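Local structure of reducing end xylose-releasing exo-oligoxylanase (Paenibacillus barengoltzii G22, 5YXT) at residues 12-17 and 272-277; 362-367 and 371-376; 327-330 and 336-339. The protein hydrolyses xylo-oligosaccharides, probably releasing xylose from their reducing ends, as a family 8 glycoside hydrolase involved in xylan degradation. All coordinates share one frame; numbering follows the deposited sequence.

Contact 1 (12-17 and 272-277); sequences TYRNLL and DWEWFA
Glu274, in the last turns of helix 263-276, reaches with its carboxylate to both the side chain and the backbone of Arg14. The ionic part is a salt bridge between Arg14 NH1 and Glu274 OE1, at a short 2.5 Å. Guanidinium and carboxylate planes stand at 83°, so the two groups do not lie flat in a two-pronged pair; Glu274 OE1 alone meets the guanidinium, obliquely, with Arg14 NH2 2.9 Å from it. Arg14 NH2 also makes a weak hydrogen bond to Leu330 O. The bend of the Glu274 chain at chi2 (70°) turns the carboxylate so that its other oxygen serves the backbone. There Arg14 N donates a nearly straight hydrogen bond (167°) of 2.9 Å to Glu274 OE2. Water adds to the grip on this oxygen: one molecule donates to Thr12 O and, weakly, to Glu274 OE2, while a second lies 2.6 Å from Glu274 OE2 and 2.7 Å from Arg14 O. Aromatic packing completes the contact. Trp275 NE1 comes to the edge of the Tyr13 ring, 3.9 Å from Tyr13 CE2, but gives its hydrogen bond to Tyr373 O, and Tyr13 OH bonds Ile375 N. The contact thus ties the N-terminal segment leading into helix 16-20 to helix 263-276; beyond it, Leu17 packs on helices 24-40 and 355-369, and Phe276 on helix 199-208.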
loop_
_atom_site.group_PDB
_atom_site.type_symbol
_atom_site.label_atom_id
_atom_site.label_comp_id
_atom_site.label_asym_id
_atom_site.label_seq_id
_atom_site.Cartn_x
_atom_site.Cartn_y
_atom_site.Cartn_z
ATOM N N THR C 12 23.019 7.820 18.427
ATOM C CA THR C 12 23.009 8.030 16.990
ATOM C C THR C 12 21.580 8.206 16.507
ATOM O O THR C 12 20.648 7.587 17.032
ATOM C CB THR C 12 23.671 6.865 16.234
ATOM O OG1 THR C 12 22.869 5.684 16.366
ATOM C CG2 THR C 12 25.078 6.603 16.789
ATOM N N TYR C 13 21.425 9.048 15.493
ATOM C CA TYR C 13 20.121 9.507 15.045
ATOM C C TYR C 13 19.945 9.237 13.564
ATOM O O TYR C 13 20.874 9.409 12.771
ATOM C CB TYR C 13 19.950 10.999 15.343
ATOM C CG TYR C 13 19.976 11.265 16.824
ATOM C CD1 TYR C 13 21.182 11.347 17.522
ATOM C CD2 TYR C 13 18.797 11.390 17.533
ATOM C CE1 TYR C 13 21.201 11.563 18.885
ATOM C CE2 TYR C 13 18.805 11.618 18.878
ATOM C CZ TYR C 13 20.002 11.700 19.554
ATOM O OH TYR C 13 19.971 11.922 20.908
ATOM N N ARG C 14 18.739 8.816 13.207
ATOM C CA ARG C 14 18.369 8.610 11.815
ATOM C C ARG C 14 18.182 9.954 11.120
ATOM O O ARG C 14 17.512 10.845 11.646
ATOM C CB ARG C 14 17.082 7.784 11.775
ATOM C CG ARG C 14 16.606 7.278 10.430
ATOM C CD ARG C 14 15.799 5.955 10.583
ATOM N NE ARG C 14 14.553 6.109 11.336
ATOM C CZ ARG C 14 14.444 5.913 12.644
ATOM N NH1 ARG C 14 15.511 5.553 13.330
ATOM N NH2 ARG C 14 13.274 6.073 13.273
ATOM N N ASN C 15 18.794 10.116 9.950
ATOM C CA ASN C 15 18.486 11.237 9.059
ATOM C C ASN C 15 17.495 10.680 8.048
ATOM O O ASN C 15 17.878 10.191 6.984
ATOM C CB ASN C 15 19.734 11.802 8.383
ATOM C CG ASN C 15 19.424 12.987 7.470
ATOM O OD1 ASN C 15 18.286 13.168 7.021
ATOM N ND2 ASN C 15 20.443 13.798 7.184
ATOM N N LEU C 16 16.209 10.750 8.403
ATOM C CA LEU C 16 15.179 10.080 7.618
ATOM C C LEU C 16 15.104 10.638 6.201
ATOM O O LEU C 16 14.912 9.882 5.246
ATOM C CB LEU C 16 13.823 10.201 8.317
ATOM C CG LEU C 16 12.781 9.207 7.788
ATOM C CD1 LEU C 16 13.335 7.803 7.850
ATOM C CD2 LEU C 16 11.432 9.290 8.523
ATOM N N LEU C 17 15.248 11.958 6.042
ATOM C CA LEU C 17 15.202 12.541 4.701
ATOM C C LEU C 17 16.296 11.956 3.814
ATOM O O LEU C 17 16.046 11.600 2.657
ATOM C CB LEU C 17 15.337 14.059 4.785
ATOM C CG LEU C 17 14.126 14.786 5.374
ATOM C CD1 LEU C 17 14.449 16.220 5.787
ATOM C CD2 LEU C 17 12.986 14.755 4.390
ATOM N N ASP C 272 9.172 9.865 20.276
ATOM C CA ASP C 272 9.391 8.853 21.308
ATOM C C ASP C 272 9.940 7.569 20.706
ATOM O O ASP C 272 10.873 6.967 21.253
ATOM C CB ASP C 272 8.094 8.566 22.063
ATOM C CG ASP C 272 8.302 7.635 23.256
ATOM O OD1 ASP C 272 9.334 7.748 23.955
ATOM O OD2 ASP C 272 7.436 6.774 23.497
ATOM N N TRP C 273 9.370 7.130 19.579
ATOM C CA TRP C 273 9.855 5.904 18.963
ATOM C C TRP C 273 11.311 6.054 18.548
ATOM O O TRP C 273 12.132 5.164 18.805
ATOM C CB TRP C 273 9.008 5.493 17.763
ATOM C CG TRP C 273 9.563 4.209 17.209
ATOM C CD1 TRP C 273 10.374 4.061 16.116
ATOM C CD2 TRP C 273 9.423 2.907 17.780
ATOM N NE1 TRP C 273 10.721 2.738 15.958
ATOM C CE2 TRP C 273 10.152 2.010 16.969
ATOM C CE3 TRP C 273 8.744 2.407 18.894
ATOM C CZ2 TRP C 273 10.217 0.645 17.238
ATOM C CZ3 TRP C 273 8.812 1.043 19.161
ATOM C CH2 TRP C 273 9.541 0.182 18.333
ATOM N N GLU C 274 11.660 7.177 17.911
ATOM C CA GLU C 274 13.049 7.369 17.508
ATOM C C GLU C 274 13.978 7.420 18.716
ATOM O O GLU C 274 15.068 6.843 18.681
ATOM C CB GLU C 274 13.206 8.637 16.658
ATOM C CG GLU C 274 14.662 9.131 16.487
ATOM C CD GLU C 274 15.544 8.231 15.594
ATOM O OE1 GLU C 274 15.171 7.072 15.291
ATOM O OE2 GLU C 274 16.644 8.691 15.199
ATOM N N TRP C 275 13.566 8.092 19.797
ATOM C CA TRP C 275 14.464 8.276 20.938
ATOM C C TRP C 275 14.553 7.042 21.821
ATOM O O TRP C 275 15.612 6.788 22.407
ATOM C CB TRP C 275 14.019 9.447 21.818
ATOM C CG TRP C 275 14.429 10.805 21.322
ATOM C CD1 TRP C 275 15.017 11.103 20.127
ATOM C CD2 TRP C 275 14.259 12.043 22.009
ATOM N NE1 TRP C 275 15.223 12.456 20.031
ATOM C CE2 TRP C 275 14.759 13.055 21.175
ATOM C CE3 TRP C 275 13.716 12.395 23.249
ATOM C CZ2 TRP C 275 14.743 14.399 21.545
ATOM C CZ3 TRP C 275 13.704 13.725 23.618
ATOM C CH2 TRP C 275 14.215 14.711 22.774
ATOM N N PHE C 276 13.468 6.283 21.953
ATOM C CA PHE C 276 13.424 5.205 22.931
ATOM C C PHE C 276 12.926 3.881 22.388
ATOM O O PHE C 276 13.201 2.855 23.016
ATOM C CB PHE C 276 12.570 5.621 24.142
ATOM C CG PHE C 276 13.255 6.637 25.003
ATOM C CD1 PHE C 276 14.218 6.242 25.924
ATOM C CD2 PHE C 276 13.001 7.979 24.841
ATOM C CE1 PHE C 276 14.886 7.170 26.694
ATOM C CE2 PHE C 276 13.662 8.920 25.614
ATOM C CZ PHE C 276 14.602 8.516 26.535
ATOM N N ALA C 277 12.224 3.865 21.256
ATOM C CA ALA C 277 11.762 2.636 20.609
ATOM C C ALA C 277 11.150 1.678 21.631
ATOM O O ALA C 277 11.429 0.477 21.644
ATOM C CB ALA C 277 12.897 1.975 19.819
HETATM O O HOH W 1 18.051 6.530 16.404
HETATM O O HOH W 2 16.444 11.025 14.071
#

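Contact 2 (362-367 and 371-376); sequences YLFALL and GNYRIW
Tyr373 lies beside the last turns of helix 355-369, against Leu367 and Phe364. Tyr373 CB, 4.2 Å from Leu367 CB, starts the side chain over the backbone of that residue. With CG anti to the backbone N (chi1 -161°), the Tyr373 ring runs back along the helix: its CD2 comes to 3.9 Å from Phe364 O, its CE2 to 3.7 Å from Phe364 CD1, and its OH ends 3.9 Å from Phe364 CE1. The two rings are close to parallel, their planes 19° apart, but with centroids separated by 5.5 Å they are slid past each other and hardly overlap. If an alanine stood here the side chain would end at CB, and Phe364 would probably lose the ring beside it, leaving a gap along this side of the helix. The chain is brought to this position by a Schellman motif at Gly371, whose positive phi lets the backbone turn off the helix; Asn372 N donates to Leu367 O at 2.7 Å with an N-H...O angle of 151°. Ser370 OG bonds the same carbonyl oxygen. Leu367 CD2 touches Asn372 CB at 3.8 Å, the side chains crossing at about a right angle. Past the turn, Arg374 NE folds back to Gly371 O, 2.8 Å away, and NH2 adds a weak bond to it. Around the pair, Phe364 and Tyr373 both meet helix 68-80, Asn372 and Leu363 touch helix 24-40, and the Tyr373 ring also packs on Met327 of helix 318-327 and on Phe201 of helix 199-208.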
loop_
_atom_site.group_PDB
_atom_site.type_symbol
_atom_site.label_atom_id
_atom_site.label_comp_id
_atom_site.label_asym_id
_atom_site.label_seq_id
_atom_site.Cartn_x
_atom_site.Cartn_y
_atom_site.Cartn_z
ATOM N N TYR C 362 6.409 22.974 11.811
ATOM C CA TYR C 362 7.207 22.749 10.607
ATOM C C TYR C 362 8.693 22.598 10.945
ATOM O O TYR C 362 9.364 21.670 10.468
ATOM C CB TYR C 362 6.964 23.915 9.649
ATOM C CG TYR C 362 7.555 23.792 8.276
ATOM C CD1 TYR C 362 8.927 23.904 8.071
ATOM C CD2 TYR C 362 6.738 23.628 7.174
ATOM C CE1 TYR C 362 9.462 23.817 6.815
ATOM C CE2 TYR C 362 7.273 23.547 5.899
ATOM C CZ TYR C 362 8.632 23.638 5.730
ATOM O OH TYR C 362 9.165 23.558 4.467
ATOM N N LEU C 363 9.226 23.503 11.769
ATOM C CA LEU C 363 10.644 23.419 12.098
ATOM C C LEU C 363 10.940 22.191 12.948
ATOM O O LEU C 363 11.964 21.526 12.740
ATOM C CB LEU C 363 11.124 24.689 12.798
ATOM C CG LEU C 363 12.648 24.734 13.010
ATOM C CD1 LEU C 363 13.421 24.444 11.732
ATOM C CD2 LEU C 363 13.119 26.061 13.552
ATOM N N PHE C 364 10.055 21.863 13.893
ATOM C CA PHE C 364 10.237 20.649 14.686
ATOM C C PHE C 364 10.344 19.428 13.782
ATOM O O PHE C 364 11.227 18.582 13.964
ATOM C CB PHE C 364 9.081 20.464 15.669
ATOM C CG PHE C 364 9.241 21.223 16.960
ATOM C CD1 PHE C 364 10.493 21.434 17.514
ATOM C CD2 PHE C 364 8.120 21.696 17.640
ATOM C CE1 PHE C 364 10.638 22.124 18.703
ATOM C CE2 PHE C 364 8.249 22.379 18.846
ATOM C CZ PHE C 364 9.507 22.597 19.380
ATOM N N ALA C 365 9.436 19.319 12.804
ATOM C CA ALA C 365 9.452 18.186 11.888
ATOM C C ALA C 365 10.749 18.138 11.095
ATOM O O ALA C 365 11.354 17.072 10.936
ATOM C CB ALA C 365 8.249 18.254 10.940
ATOM N N LEU C 366 11.192 19.291 10.586
ATOM C CA LEU C 366 12.415 19.328 9.785
ATOM C C LEU C 366 13.633 18.956 10.620
ATOM O O LEU C 366 14.518 18.233 10.149
ATOM C CB LEU C 366 12.589 20.717 9.168
ATOM C CG LEU C 366 13.715 20.920 8.147
ATOM C CD1 LEU C 366 13.723 19.784 7.121
ATOM C CD2 LEU C 366 13.562 22.305 7.473
ATOM N N LEU C 367 13.710 19.460 11.855
ATOM C CA LEU C 367 14.781 19.038 12.761
ATOM C C LEU C 367 14.746 17.532 12.998
ATOM O O LEU C 367 15.782 16.858 12.947
ATOM C CB LEU C 367 14.670 19.783 14.091
ATOM C CG LEU C 367 15.146 21.234 14.104
ATOM C CD1 LEU C 367 14.710 21.871 15.408
ATOM C CD2 LEU C 367 16.668 21.289 13.956
ATOM N N GLY C 371 17.521 14.317 11.435
ATOM C CA GLY C 371 18.420 13.780 12.437
ATOM C C GLY C 371 19.001 14.816 13.366
ATOM O O GLY C 371 20.099 14.612 13.902
ATOM N N ASN C 372 18.277 15.913 13.599
ATOM C CA ASN C 372 18.782 17.060 14.344
ATOM C C ASN C 372 17.917 17.433 15.545
ATOM O O ASN C 372 18.088 18.521 16.105
ATOM C CB ASN C 372 18.929 18.256 13.397
ATOM C CG ASN C 372 20.122 18.089 12.469
ATOM O OD1 ASN C 372 21.243 17.925 12.943
ATOM N ND2 ASN C 372 19.884 18.094 11.155
ATOM N N TYR C 373 17.006 16.561 15.957
ATOM C CA TYR C 373 16.215 16.737 17.175
ATOM C C TYR C 373 16.729 15.660 18.134
ATOM O O TYR C 373 16.254 14.521 18.125
ATOM C CB TYR C 373 14.719 16.602 16.862
ATOM C CG TYR C 373 13.759 17.185 17.880
ATOM C CD1 TYR C 373 14.150 17.431 19.188
ATOM C CD2 TYR C 373 12.452 17.489 17.520
ATOM C CE1 TYR C 373 13.258 17.949 20.111
ATOM C CE2 TYR C 373 11.556 18.019 18.428
ATOM C CZ TYR C 373 11.957 18.237 19.727
ATOM O OH TYR C 373 11.048 18.758 20.630
ATOM N N ARG C 374 17.719 16.024 18.945
ATOM C CA ARG C 374 18.540 15.067 19.673
ATOM C C ARG C 374 18.425 15.214 21.181
ATOM O O ARG C 374 17.986 16.242 21.704
ATOM C CB ARG C 374 20.010 15.214 19.294
ATOM C CG ARG C 374 20.225 15.127 17.811
ATOM C CD ARG C 374 21.684 15.021 17.487
ATOM N NE ARG C 374 21.885 14.886 16.056
ATOM C CZ ARG C 374 22.921 14.257 15.517
ATOM N NH1 ARG C 374 23.844 13.706 16.302
ATOM N NH2 ARG C 374 23.027 14.180 14.197
ATOM N N ILE C 375 18.858 14.153 21.866
ATOM C CA ILE C 375 19.010 14.142 23.313
ATOM C C ILE C 375 20.422 14.619 23.614
ATOM O O ILE C 375 21.405 13.962 23.256
ATOM C CB ILE C 375 18.766 12.749 23.904
ATOM C CG1 ILE C 375 17.335 12.291 23.613
ATOM C CG2 ILE C 375 19.044 12.761 25.395
ATOM C CD1 ILE C 375 17.106 10.788 23.806
ATOM N N TRP C 376 20.523 15.771 24.255
ATOM C CA TRP C 376 21.814 16.368 24.560
ATOM C C TRP C 376 22.229 15.890 25.944
ATOM O O TRP C 376 21.604 16.250 26.947
ATOM C CB TRP C 376 21.724 17.885 24.450
ATOM C CG TRP C 376 21.510 18.225 23.041
ATOM C CD1 TRP C 376 20.337 18.607 22.453
ATOM C CD2 TRP C 376 22.471 18.111 21.993
ATOM N NE1 TRP C 376 20.526 18.779 21.100
ATOM C CE2 TRP C 376 21.830 18.485 20.794
ATOM C CE3 TRP C 376 23.825 17.762 21.953
ATOM C CZ2 TRP C 376 22.495 18.501 19.561
ATOM C CZ3 TRP C 376 24.480 17.778 20.736
ATOM C CH2 TRP C 376 23.817 18.153 19.556
#

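Contact 3 (327-330 and 336-339); sequences MASL and QAKA
The short connection between helix 318-327 and helix 335-345 folds back on the second of these helices where Ser329 meets Ala337. The hydroxyl carries the contact: Ser329 OG donates a hydrogen bond of 2.9 Å to Ala337 O. It comes to that oxygen from the flank of the carbonyl rather than from beyond its end, with a C=O...donor angle of 112°, and is tilted 26° out of the carbonyl plane. Set beside its own backbone N (chi1 -74°), Ser329 OG also rests 3.5 Å from Ala337 CA and 3.6 Å from Ala337 CB, while the two CB atoms are 4.2 Å apart. Small side chains let the backbones come close, Ser329 CA lying 5.2 Å from Ala337 CA. The two helices joined here belong to a largely helical domain, consistent with the (alpha/alpha)6 barrel of glycoside hydrolase family 8; the connection includes a 3-10 segment at 329-330, with Leu330 N bonded to Met327 O at 3.2 Å. The buried hydroxyl has a second partner. As its proton goes to Ala337 O, OG is the acceptor for Gln290 NE2 of helix 281-294, so the serine joins three parts of the chain through one oxygen. Tyr20 of helix 16-20 touches both Ser329 and Ala337, and Leu16 packs on Ser329. Two residues further along helix 335-345, Ala339 packs on His4 of a third subunit.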
loop_
_atom_site.group_PDB
_atom_site.type_symbol
_atom_site.label_atom_id
_atom_site.label_comp_id
_atom_site.label_asym_id
_atom_site.label_seq_id
_atom_site.Cartn_x
_atom_site.Cartn_y
_atom_site.Cartn_z
ATOM N N MET C 327 6.549 14.146 10.525
ATOM C CA MET C 327 7.430 13.801 11.641
ATOM C C MET C 327 7.102 12.421 12.197
ATOM O O MET C 327 8.001 11.699 12.651
ATOM C CB MET C 327 7.324 14.870 12.730
ATOM C CG MET C 327 8.288 14.690 13.890
ATOM S SD MET C 327 8.340 16.207 14.836
ATOM C CE MET C 327 8.844 15.594 16.458
ATOM N N ALA C 328 5.828 12.023 12.133
ATOM C CA ALA C 328 5.419 10.702 12.598
ATOM C C ALA C 328 6.066 9.564 11.811
ATOM O O ALA C 328 6.142 8.439 12.324
ATOM C CB ALA C 328 3.905 10.580 12.527
ATOM N N SER C 329 6.566 9.835 10.602
ATOM C CA SER C 329 7.213 8.790 9.808
ATOM C C SER C 329 8.443 8.198 10.491
ATOM O O SER C 329 8.901 7.123 10.089
ATOM C CB SER C 329 7.591 9.347 8.433
ATOM O OG SER C 329 6.435 9.494 7.612
ATOM N N LEU C 330 8.995 8.872 11.501
ATOM C CA LEU C 330 10.019 8.250 12.338
ATOM C C LEU C 330 9.523 6.958 12.987
ATOM O O LEU C 330 10.335 6.110 13.360
ATOM C CB LEU C 330 10.483 9.233 13.414
ATOM C CG LEU C 330 11.393 10.387 12.975
ATOM C CD1 LEU C 330 11.685 11.270 14.160
ATOM C CD2 LEU C 330 12.703 9.867 12.363
ATOM N N GLN C 336 3.160 4.980 2.435
ATOM C CA GLN C 336 2.435 6.109 3.007
ATOM C C GLN C 336 3.343 6.964 3.880
ATOM O O GLN C 336 3.161 8.183 3.947
ATOM C CB GLN C 336 1.214 5.625 3.801
ATOM C CG GLN C 336 0.003 5.257 2.923
ATOM C CD GLN C 336 -1.180 4.723 3.715
ATOM O OE1 GLN C 336 -1.037 4.265 4.853
ATOM N NE2 GLN C 336 -2.362 4.770 3.107
ATOM N N ALA C 337 4.321 6.349 4.548
ATOM C CA ALA C 337 5.278 7.120 5.336
ATOM C C ALA C 337 6.142 7.992 4.442
ATOM O O ALA C 337 6.410 9.155 4.763
ATOM C CB ALA C 337 6.152 6.180 6.165
ATOM N N LYS C 338 6.588 7.445 3.311
ATOM C CA LYS C 338 7.361 8.239 2.367
ATOM C C LYS C 338 6.515 9.329 1.725
ATOM O O LYS C 338 7.027 10.418 1.440
ATOM C CB LYS C 338 7.965 7.330 1.299
ATOM N N ALA C 339 5.229 9.065 1.496
ATOM C CA ALA C 339 4.372 10.080 0.896
ATOM C C ALA C 339 4.143 11.253 1.849
ATOM O O ALA C 339 4.186 12.416 1.428
ATOM C CB ALA C 339 3.045 9.459 0.465
#

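How the contacts relate
Along the chain, contact 1 takes one segment from near the N-terminus and the other from helix 263-276; contact 3 follows, and contact 2 comes last, at the end of helix 355-369. Their centres are about 10 Å (1 and 2), 12 Å (1 and 3) and 15 Å (2 and 3) apart, and all three pairs touch. Trp275 CD2 packs 3.5 Å from Ile375 CG1, linking contacts 1 and 2, while Leu16 CD2 lies 3.7 Å from Ser329 O between contacts 1 and 3. Met327 SD, 3.7 Å from Ala365 CA, connects contacts 2 and 3. Both ends of the chain are thereby packed together against the helices of the probable (alpha/alpha)6 barrel.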